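Local structure of putative acetyl xylan esterase (Cellvibrio japonicus, 2W9X) at residues B[275-280]-B[287-292]. The protein removes acetyl groups from plant cell wall polysaccharides, deacetylating glucomannan in strong preference to xylan as a family 2 carbohydrate esterase. Sequence-based numbering, arbitrary orientation.
Sequences KFVKQL and AQFILM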
loop_
_atom_site.group_PDB
_atom_site.type_symbol
_atom_site.label_atom_id
_atom_site.label_comp_id
_atom_site.label_asym_id
_atom_site.label_seq_id
_atom_site.Cartn_x
_atom_site.Cartn_y
_atom_site.Cartn_z
ATOM N N LYS B 275 -14.263 9.981 1.254
ATOM C CA LYS B 275 -15.582 9.957 0.597
ATOM C C LYS B 275 -15.431 9.677 -0.899
ATOM O O LYS B 275 -16.163 8.853 -1.474
ATOM C CB LYS B 275 -16.294 11.297 0.810
ATOM C CG LYS B 275 -17.792 11.310 0.509
ATOM C CD LYS B 275 -18.227 12.728 0.168
ATOM C CE LYS B 275 -19.725 12.899 0.220
ATOM N NZ LYS B 275 -20.063 14.298 -0.165
ATOM N N PHE B 276 -14.468 10.357 -1.518
ATOM C CA PHE B 276 -14.216 10.241 -2.966
ATOM C C PHE B 276 -13.837 8.827 -3.414
ATOM O O PHE B 276 -14.406 8.287 -4.364
ATOM C CB PHE B 276 -13.115 11.227 -3.380
ATOM C CG PHE B 276 -12.849 11.260 -4.875
ATOM C CD1 PHE B 276 -13.904 11.423 -5.790
ATOM C CD2 PHE B 276 -11.553 11.144 -5.361
ATOM C CE1 PHE B 276 -13.656 11.463 -7.168
ATOM C CE2 PHE B 276 -11.292 11.185 -6.742
ATOM C CZ PHE B 276 -12.344 11.348 -7.639
ATOM N N VAL B 277 -12.863 8.244 -2.726
ATOM C CA VAL B 277 -12.387 6.906 -3.046
ATOM C C VAL B 277 -13.521 5.890 -2.869
ATOM O O VAL B 277 -13.702 5.012 -3.721
ATOM C CB VAL B 277 -11.146 6.529 -2.200
ATOM C CG1 VAL B 277 -10.810 5.036 -2.346
ATOM C CG2 VAL B 277 -9.922 7.427 -2.575
ATOM N N LYS B 278 -14.282 6.014 -1.776
ATOM C CA LYS B 278 -15.488 5.180 -1.579
ATOM C C LYS B 278 -16.487 5.288 -2.727
ATOM O O LYS B 278 -17.010 4.275 -3.173
ATOM C CB LYS B 278 -16.197 5.489 -0.256
ATOM C CG LYS B 278 -15.407 5.119 0.996
ATOM C CD LYS B 278 -16.274 5.485 2.190
ATOM C CE LYS B 278 -15.531 5.325 3.484
ATOM N NZ LYS B 278 -16.418 5.700 4.630
ATOM N N GLN B 279 -16.732 6.500 -3.218
ATOM C CA GLN B 279 -17.658 6.686 -4.336
ATOM C C GLN B 279 -17.122 5.992 -5.585
ATOM O O GLN B 279 -17.861 5.292 -6.270
ATOM C CB GLN B 279 -17.893 8.167 -4.638
ATOM C CG GLN B 279 -18.434 9.000 -3.475
ATOM C CD GLN B 279 -18.548 10.503 -3.804
ATOM O OE1 GLN B 279 -17.626 11.104 -4.381
ATOM N NE2 GLN B 279 -19.669 11.112 -3.418
ATOM N N LEU B 280 -15.840 6.199 -5.887
ATOM C CA LEU B 280 -15.193 5.538 -7.028
ATOM C C LEU B 280 -15.292 4.019 -6.927
ATOM O O LEU B 280 -15.550 3.346 -7.919
ATOM C CB LEU B 280 -13.714 5.938 -7.121
ATOM C CG LEU B 280 -13.369 7.361 -7.548
ATOM C CD1 LEU B 280 -11.853 7.610 -7.457
ATOM C CD2 LEU B 280 -13.853 7.615 -8.959
ATOM N N ALA B 287 -11.568 -1.757 -9.068
ATOM C CA ALA B 287 -10.496 -0.758 -8.992
ATOM C C ALA B 287 -9.638 -0.883 -7.742
ATOM O O ALA B 287 -10.143 -1.007 -6.628
ATOM C CB ALA B 287 -11.074 0.640 -9.081
ATOM N N GLN B 288 -8.326 -0.864 -7.952
ATOM C CA GLN B 288 -7.367 -0.796 -6.865
ATOM C C GLN B 288 -6.685 0.574 -6.913
ATOM O O GLN B 288 -6.326 1.067 -7.991
ATOM C CB GLN B 288 -6.387 -1.977 -6.945
ATOM C CG GLN B 288 -7.124 -3.320 -6.954
ATOM C CD GLN B 288 -6.221 -4.524 -6.757
ATOM O OE1 GLN B 288 -5.444 -4.591 -5.796
ATOM N NE2 GLN B 288 -6.335 -5.497 -7.660
ATOM N N PHE B 289 -6.548 1.197 -5.741
ATOM C CA PHE B 289 -6.229 2.617 -5.638
ATOM C C PHE B 289 -4.797 2.841 -5.151
ATOM O O PHE B 289 -4.311 2.139 -4.262
ATOM C CB PHE B 289 -7.213 3.325 -4.687
ATOM C CG PHE B 289 -8.651 3.311 -5.165
ATOM C CD1 PHE B 289 -9.127 4.301 -6.006
ATOM C CD2 PHE B 289 -9.528 2.294 -4.765
ATOM C CE1 PHE B 289 -10.464 4.280 -6.444
ATOM C CE2 PHE B 289 -10.853 2.276 -5.183
ATOM C CZ PHE B 289 -11.319 3.265 -6.030
ATOM N N ILE B 290 -4.132 3.821 -5.751
ATOM C CA ILE B 290 -2.801 4.240 -5.307
ATOM C C ILE B 290 -2.832 5.736 -5.044
ATOM O O ILE B 290 -3.070 6.523 -5.947
ATOM C CB ILE B 290 -1.703 3.885 -6.325
ATOM C CG1 ILE B 290 -1.633 2.360 -6.532
ATOM C CG2 ILE B 290 -0.328 4.423 -5.859
ATOM C CD1 ILE B 290 -0.673 1.920 -7.623
ATOM N N LEU B 291 -2.575 6.119 -3.799
ATOM C CA LEU B 291 -2.597 7.525 -3.426
ATOM C C LEU B 291 -1.164 8.018 -3.381
ATOM O O LEU B 291 -0.371 7.555 -2.561
ATOM C CB LEU B 291 -3.322 7.718 -2.084
ATOM C CG LEU B 291 -4.688 7.019 -1.966
ATOM C CD1 LEU B 291 -5.470 7.584 -0.763
ATOM C CD2 LEU B 291 -5.552 7.126 -3.259
ATOM N N MET B 292 -0.837 8.913 -4.302
ATOM C CA MET B 292 0.549 9.259 -4.618
ATOM C C MET B 292 0.838 10.730 -4.308
ATOM O O MET B 292 0.140 11.606 -4.806
ATOM C CB MET B 292 0.777 8.953 -6.106
ATOM C CG MET B 292 2.152 9.289 -6.642
ATOM S SD MET B 292 2.272 8.548 -8.274
ATOM C CE MET B 292 3.893 9.142 -8.734
#
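V277 and L280 of helix 262-283 close on the ring of F289, which projects from strand 288-294 of the parallel sheet in the SGNH-hydrolase domain. The helix links strands 239-243 and 288-294, which are parallel neighbours in that sheet, and its packing on them is a worked example of the beta-alpha-beta crossover. The axes of 275-280 and 288-292 approach to 10.3 Å, with their directions 156° apart, a spacing bridged by apolar side chains without any hydrogen bond between the two segments.

F289 does most of the bridging. CG lies anti to its carbonyl carbon, and from there the ring reaches across to the helix with one face turned to V277. The CG1 methyl of V277 sits 3.8 Å from the centroid of the F289 ring and only 7° off its normal, a well-centred CH-pi contact. This methyl lies anti to the V277 backbone N (chi1 169°), whereas CG2, the other branch, is directed to L291, whose CD2 it meets more loosely at 4.4 Å.

L280 meets the same ring differently, coming to the rim near the ring plane instead of over a face. Its CB lies 3.7 Å from F289 CE1, and its CD1 methyl also touches that carbon. CD1 has a second aromatic neighbour within the helix, since it rests off-centre over one face of F276, whose ring in turn packs edge-to-face with Y219. F289 also touches I240 and V320, and I242 of the adjacent strand touches both V277 and L280, so the helix residues here pack on strand 239-243 as well as on 288-294. At the far end of the F289 ring, CZ comes 3.7 Å from the backbone O of V277.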